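Local atomic coordinates of LRA-12 (Uncultured bacterium, PDB entry 5AEB), a protein that probably hydrolyses beta-lactam antibiotics, carbapenems among them, as a class B3 metallo-beta-lactamase with two zinc ions in its active site. Residues G28-I33 / Y41-K46; V52-A57 / G91-I96. One frame throughout, in Å; residues are numbered along the deposited sequence.

Interaction 1. Residues G28-I33 / Y41-K46; sequences GNLYYI and YLITTK
Tyr32 turns the edge of its ring toward the face of Tyr41 in an offset edge-to-face pair, the planes at 84° and the centroids 5.7 Å apart, while at the edge of the Tyr41 ring lies the carbonyl oxygen of Tyr31. The ring of Tyr31 offers its own edge to the partner strand: Leu42 O sits in its plane, 3.7 Å from Tyr31 CD1, and Thr44 OG1 lies near that plane beside CE1. Elsewhere this ring meets Phe72 edge-to-face. Tyr32 reaches its neighbour because its CG stands opposite the backbone N (chi1 -171°), which swings CD2 to 3.7 Å from Tyr41 CE1. The two hydroxyls are bonded further off, Tyr32 OH to Thr35 O and Tyr41 OH to Ala225 O, which probably helps hold the ring ends in place.

On the face shared by these two tyrosines, Leu30 CD1 packs 3.6 Å from Tyr41 CB and also reaches CG1 of Ile43. On the other face Ile33 CD1 slants onto Leu42 CB at 3.9 Å. Tyr31 and Leu42 form the hydrogen-bonded pair, with Tyr31 N to Leu42 O at 2.8 Å and Leu42 N to Tyr31 O at 2.9 Å; Leu30–Ile43 and Tyr32–Tyr41 are the flanking non-hydrogen-bonded pairs. Beyond them Thr44 N donates to Asn29 O. Asn29 ND2 comes down on Thr44 O from above the carbonyl plane, at a distance short enough to be doubtful, and also bonds Thr151 OG1. Strands 30-32 and 41-45 thus make an antiparallel beta hairpin within the larger sheet of the alpha-beta/beta-alpha metallo-beta-lactamase fold.

Interaction 2. Residues V52-A57 / G91-I96; sequences VNTGLA and GAMAEI
Gly91 lies against the backbone of Leu56, joining the loop that follows strand 48-52 to the start of helix 93-100, directly after the zinc-binding residues Gln84, His86, Asp88 and His89 of the metallo-beta-lactamase motif. With no side chain on Gly91, the chains approach closely, its CA 3.7 Å from Leu56 C, and Gly91 O receives a CA-H...O contact from Ala57 CA, the next residue of the loop.

Ala92 follows at the N-cap position. Its amide donates to Thr54 OG1 across 2.9 Å, and the same hydroxyl donates a hydrogen bond to Gly55 O at 3.0 Å, so Thr54 OG1 both accepts and donates in this buried setting. A chi1 of 72° places that oxygen between the threonine's own N and carbonyl carbon, and turns the methyl CG2 toward the helix. The Ala92 methyl touches the carbonyl oxygens of Leu56 and Ala57, and Ala92 O takes the amide of Ile96 in the first turn.

Met93 bends at chi2 and chi3 (61° and 83°), which folds its thioether back alongside Thr54: SD and CE lie 4.0 and 3.9 Å from Thr54 CG2, and CE also reaches the Asn53 backbone. Glu95, exposed to solvent, runs out extended; a water 2.7 Å from Glu95 OE1 and 2.9 Å from Ala57 O can link the segments, although it has more acceptors within reach than protons to give. Ile96, which also touches Ile63 and Leu80, brings its CD1 to Thr54 CG2, tip to tip at 3.6 Å.

Overall arrangement
The two contacts follow one another along the chain: both segments of interaction 1 precede those of interaction 2, with centres about 17 Å apart. They meet through the larger, seven-stranded mixed sheet, where strand 41-45 of the hairpin runs beside strand 48-52: Tyr41 O and Val52 N, 2.8 Å apart, probably share a hydrogen bond, and Ile43 CD1 packs against Val52 CG2. Interaction 1 lies in the antiparallel part of this sheet next to strand 24-27. From strand 48-52 the chain passes into the loop of interaction 2, where Asn53 touches the zinc ligand His89. The hairpin is thereby connected through one strand to the loop that lies beside the di-zinc site.

Interaction 1. Residues G28-I33 / Y41-K46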
loop_
_atom_site.group_PDB
_atom_site.type_symbol
_atom_site.label_atom_id
_atom_site.label_comp_id
_atom_site.label_asym_id
_atom_site.label_seq_id
_atom_site.Cartn_x
_atom_site.Cartn_y
_atom_site.Cartn_z
ATOM N N GLY A 28 -2.899 -13.229 -11.986
ATOM C CA GLY A 28 -3.031 -12.458 -13.218
ATOM C C GLY A 28 -1.793 -11.598 -13.460
ATOM O O GLY A 28 -0.671 -12.090 -13.400
ATOM N N ASN A 29 -2.004 -10.308 -13.681
ATOM C CA ASN A 29 -0.914 -9.383 -13.874
ATOM C C ASN A 29 -0.418 -8.686 -12.572
ATOM O O ASN A 29 0.338 -7.732 -12.638
ATOM C CB ASN A 29 -1.239 -8.395 -15.009
ATOM C CG ASN A 29 -2.334 -7.385 -14.639
ATOM O OD1 ASN A 29 -3.108 -7.597 -13.704
ATOM N ND2 ASN A 29 -2.403 -6.270 -15.381
ATOM N N LEU A 30 -0.815 -9.188 -11.404
ATOM C CA LEU A 30 -0.326 -8.667 -10.120
ATOM C C LEU A 30 0.884 -9.447 -9.579
ATOM O O LEU A 30 0.822 -10.669 -9.428
ATOM C CB LEU A 30 -1.447 -8.656 -9.059
ATOM C CG LEU A 30 -1.052 -8.279 -7.629
ATOM C CD1 LEU A 30 -0.509 -6.846 -7.561
ATOM C CD2 LEU A 30 -2.247 -8.464 -6.689
ATOM N N TYR A 31 1.958 -8.729 -9.269
ATOM C CA TYR A 31 3.183 -9.334 -8.759
ATOM C C TYR A 31 3.571 -8.638 -7.469
ATOM O O TYR A 31 3.288 -7.432 -7.263
ATOM C CB TYR A 31 4.345 -9.216 -9.786
ATOM C CG TYR A 31 4.096 -9.884 -11.133
ATOM C CD1 TYR A 31 3.261 -9.299 -12.069
ATOM C CD2 TYR A 31 4.732 -11.091 -11.478
ATOM C CE1 TYR A 31 3.016 -9.895 -13.275
ATOM C CE2 TYR A 31 4.517 -11.698 -12.712
ATOM C CZ TYR A 31 3.653 -11.087 -13.598
ATOM O OH TYR A 31 3.396 -11.617 -14.828
ATOM N N TYR A 32 4.203 -9.402 -6.598
ATOM C CA TYR A 32 4.812 -8.901 -5.366
ATOM C C TYR A 32 6.278 -8.597 -5.618
ATOM O O TYR A 32 7.053 -9.510 -5.998
ATOM C CB TYR A 32 4.735 -9.950 -4.256
ATOM C CG TYR A 32 5.142 -9.434 -2.897
ATOM C CD1 TYR A 32 6.470 -9.483 -2.473
ATOM C CD2 TYR A 32 4.191 -8.880 -2.035
ATOM C CE1 TYR A 32 6.855 -8.991 -1.236
ATOM C CE2 TYR A 32 4.553 -8.393 -0.782
ATOM C CZ TYR A 32 5.897 -8.446 -0.384
ATOM O OH TYR A 32 6.253 -7.966 0.865
ATOM N N ILE A 33 6.686 -7.366 -5.304
ATOM C CA ILE A 33 8.072 -6.936 -5.561
ATOM C C ILE A 33 8.689 -6.226 -4.359
ATOM O O ILE A 33 9.621 -5.416 -4.486
ATOM C CB ILE A 33 8.196 -6.050 -6.840
ATOM C CG1 ILE A 33 7.298 -4.827 -6.719
ATOM C CG2 ILE A 33 7.898 -6.877 -8.090
ATOM C CD1 ILE A 33 7.566 -3.750 -7.756
ATOM N N TYR A 41 3.880 -3.761 -4.990
ATOM C CA TYR A 41 3.224 -4.529 -6.023
ATOM C C TYR A 41 3.496 -3.929 -7.377
ATOM O O TYR A 41 3.650 -2.699 -7.510
ATOM C CB TYR A 41 1.715 -4.599 -5.755
ATOM C CG TYR A 41 1.395 -5.172 -4.392
ATOM C CD1 TYR A 41 1.406 -6.548 -4.169
ATOM C CD2 TYR A 41 1.093 -4.329 -3.323
ATOM C CE1 TYR A 41 1.122 -7.074 -2.915
ATOM C CE2 TYR A 41 0.835 -4.837 -2.063
ATOM C CZ TYR A 41 0.833 -6.217 -1.864
ATOM O OH TYR A 41 0.558 -6.712 -0.606
ATOM N N LEU A 42 3.587 -4.807 -8.356
ATOM C CA LEU A 42 3.708 -4.457 -9.751
ATOM C C LEU A 42 2.489 -5.015 -10.485
ATOM O O LEU A 42 2.133 -6.190 -10.343
ATOM C CB LEU A 42 5.017 -5.003 -10.362
ATOM C CG LEU A 42 5.331 -4.600 -11.810
ATOM C CD1 LEU A 42 5.775 -3.140 -11.872
ATOM C CD2 LEU A 42 6.420 -5.457 -12.410
ATOM N N ILE A 43 1.842 -4.146 -11.247
ATOM C CA ILE A 43 0.708 -4.500 -12.084
ATOM C C ILE A 43 1.171 -4.178 -13.499
ATOM O O ILE A 43 1.500 -3.023 -13.812
ATOM C CB ILE A 43 -0.570 -3.691 -11.713
ATOM C CG1 ILE A 43 -0.972 -3.953 -10.249
ATOM C CG2 ILE A 43 -1.737 -4.054 -12.627
ATOM C CD1 ILE A 43 -1.799 -2.843 -9.671
ATOM N N THR A 44 1.222 -5.216 -14.331
ATOM C CA THR A 44 1.794 -5.136 -15.666
ATOM C C THR A 44 0.665 -5.127 -16.693
ATOM O O THR A 44 -0.229 -5.977 -16.628
ATOM C CB THR A 44 2.717 -6.350 -15.931
ATOM O OG1 THR A 44 1.959 -7.565 -15.806
ATOM C CG2 THR A 44 3.852 -6.397 -14.919
ATOM N N THR A 45 0.686 -4.168 -17.620
ATOM C CA THR A 45 -0.350 -4.062 -18.657
ATOM C C THR A 45 0.323 -3.923 -19.996
ATOM O O THR A 45 1.545 -3.724 -20.065
ATOM C CB THR A 45 -1.242 -2.799 -18.484
ATOM O OG1 THR A 45 -0.587 -1.658 -19.071
ATOM C CG2 THR A 45 -1.540 -2.519 -16.996
ATOM N N LYS A 46 -0.489 -3.963 -21.057
ATOM C CA LYS A 46 -0.026 -3.680 -22.420
ATOM C C LYS A 46 0.533 -2.258 -22.623
ATOM O O LYS A 46 1.287 -2.033 -23.551
ATOM C CB LYS A 46 -1.111 -3.996 -23.474
ATOM C CG LYS A 46 -2.258 -2.991 -23.536
ATOM C CD LYS A 46 -2.973 -3.014 -24.879
ATOM C CE LYS A 46 -4.417 -2.557 -24.737
ATOM N NZ LYS A 46 -4.557 -1.118 -24.332
#

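Interaction 2. Residues V52-A57 / G91-I96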
loop_
_atom_site.group_PDB
_atom_site.type_symbol
_atom_site.label_atom_id
_atom_site.label_comp_id
_atom_site.label_asym_id
_atom_site.label_seq_id
_atom_site.Cartn_x
_atom_site.Cartn_y
_atom_site.Cartn_z
ATOM N N VAL A 52 2.866 -0.094 -6.812
ATOM C CA VAL A 52 2.118 0.349 -5.618
ATOM C C VAL A 52 3.054 0.200 -4.428
ATOM O O VAL A 52 3.536 -0.919 -4.160
ATOM C CB VAL A 52 0.846 -0.496 -5.378
ATOM C CG1 VAL A 52 0.081 0.008 -4.155
ATOM C CG2 VAL A 52 -0.067 -0.533 -6.615
ATOM N N ASN A 53 3.366 1.320 -3.767
ATOM C CA ASN A 53 4.309 1.379 -2.642
ATOM C C ASN A 53 5.768 1.186 -2.961
ATOM O O ASN A 53 6.114 0.553 -3.940
ATOM C CB ASN A 53 3.915 0.414 -1.498
ATOM C CG ASN A 53 2.536 0.716 -0.929
ATOM O OD1 ASN A 53 2.038 1.872 -1.002
ATOM N ND2 ASN A 53 1.906 -0.292 -0.359
ATOM N N THR A 54 6.625 1.727 -2.105
ATOM C CA THR A 54 8.030 1.286 -2.010
ATOM C C THR A 54 8.271 0.775 -0.570
ATOM O O THR A 54 7.329 0.610 0.203
ATOM C CB THR A 54 9.027 2.438 -2.317
ATOM O OG1 THR A 54 9.021 3.375 -1.227
ATOM C CG2 THR A 54 8.639 3.155 -3.576
ATOM N N GLY A 55 9.515 0.458 -0.235
ATOM C CA GLY A 55 9.859 0.155 1.156
ATOM C C GLY A 55 10.502 1.398 1.744
ATOM O O GLY A 55 10.068 2.518 1.432
ATOM N N LEU A 56 11.535 1.200 2.576
ATOM C CA LEU A 56 12.299 2.319 3.150
ATOM C C LEU A 56 13.168 3.013 2.094
ATOM O O LEU A 56 13.234 2.564 0.960
ATOM C CB LEU A 56 13.182 1.820 4.304
ATOM C CG LEU A 56 12.435 1.009 5.364
ATOM C CD1 LEU A 56 13.374 0.095 6.157
ATOM C CD2 LEU A 56 11.645 1.946 6.273
ATOM N N ALA A 57 13.873 4.078 2.492
ATOM C CA ALA A 57 14.763 4.793 1.565
ATOM C C ALA A 57 15.684 3.881 0.717
ATOM O O ALA A 57 15.743 4.059 -0.509
ATOM C CB ALA A 57 15.548 5.896 2.278
ATOM N N GLY A 91 9.330 5.548 1.386
ATOM C CA GLY A 91 10.762 5.779 1.538
ATOM C C GLY A 91 11.523 5.974 0.230
ATOM O O GLY A 91 12.337 6.915 0.117
ATOM N N ALA A 92 11.250 5.132 -0.771
ATOM C CA ALA A 92 11.991 5.199 -2.052
ATOM C C ALA A 92 11.169 5.749 -3.216
ATOM O O ALA A 92 11.578 5.639 -4.384
ATOM C CB ALA A 92 12.583 3.837 -2.422
ATOM N N MET A 93 10.010 6.321 -2.907
ATOM C CA MET A 93 9.100 6.811 -3.946
ATOM C C MET A 93 9.639 8.003 -4.757
ATOM O O MET A 93 9.532 8.017 -5.986
ATOM C CB MET A 93 7.727 7.138 -3.366
ATOM C CG MET A 93 6.670 7.431 -4.428
ATOM S SD MET A 93 6.456 5.971 -5.473
ATOM C CE MET A 93 5.304 4.970 -4.480
ATOM N N ALA A 94 10.201 9.001 -4.075
ATOM C CA ALA A 94 10.841 10.118 -4.784
ATOM C C ALA A 94 11.901 9.622 -5.774
ATOM O O ALA A 94 11.934 10.061 -6.920
ATOM C CB ALA A 94 11.433 11.132 -3.821
ATOM N N GLU A 95 12.724 8.675 -5.335
ATOM C CA GLU A 95 13.779 8.129 -6.167
ATOM C C GLU A 95 13.234 7.335 -7.362
ATOM O O GLU A 95 13.733 7.464 -8.495
ATOM C CB GLU A 95 14.667 7.255 -5.329
ATOM C CG GLU A 95 15.683 6.477 -6.139
ATOM C CD GLU A 95 16.813 5.928 -5.283
ATOM O OE1 GLU A 95 16.757 6.063 -4.029
ATOM O OE2 GLU A 95 17.767 5.355 -5.879
ATOM N N ILE A 96 12.208 6.520 -7.118
ATOM C CA ILE A 96 11.640 5.728 -8.191
ATOM C C ILE A 96 10.925 6.638 -9.179
ATOM O O ILE A 96 10.962 6.405 -10.388
ATOM C CB ILE A 96 10.775 4.566 -7.654
ATOM C CG1 ILE A 96 11.723 3.451 -7.226
ATOM C CG2 ILE A 96 9.826 4.002 -8.703
ATOM C CD1 ILE A 96 11.191 2.680 -6.045
HETATM O O HOH W 1 15.199 6.557 -1.822
#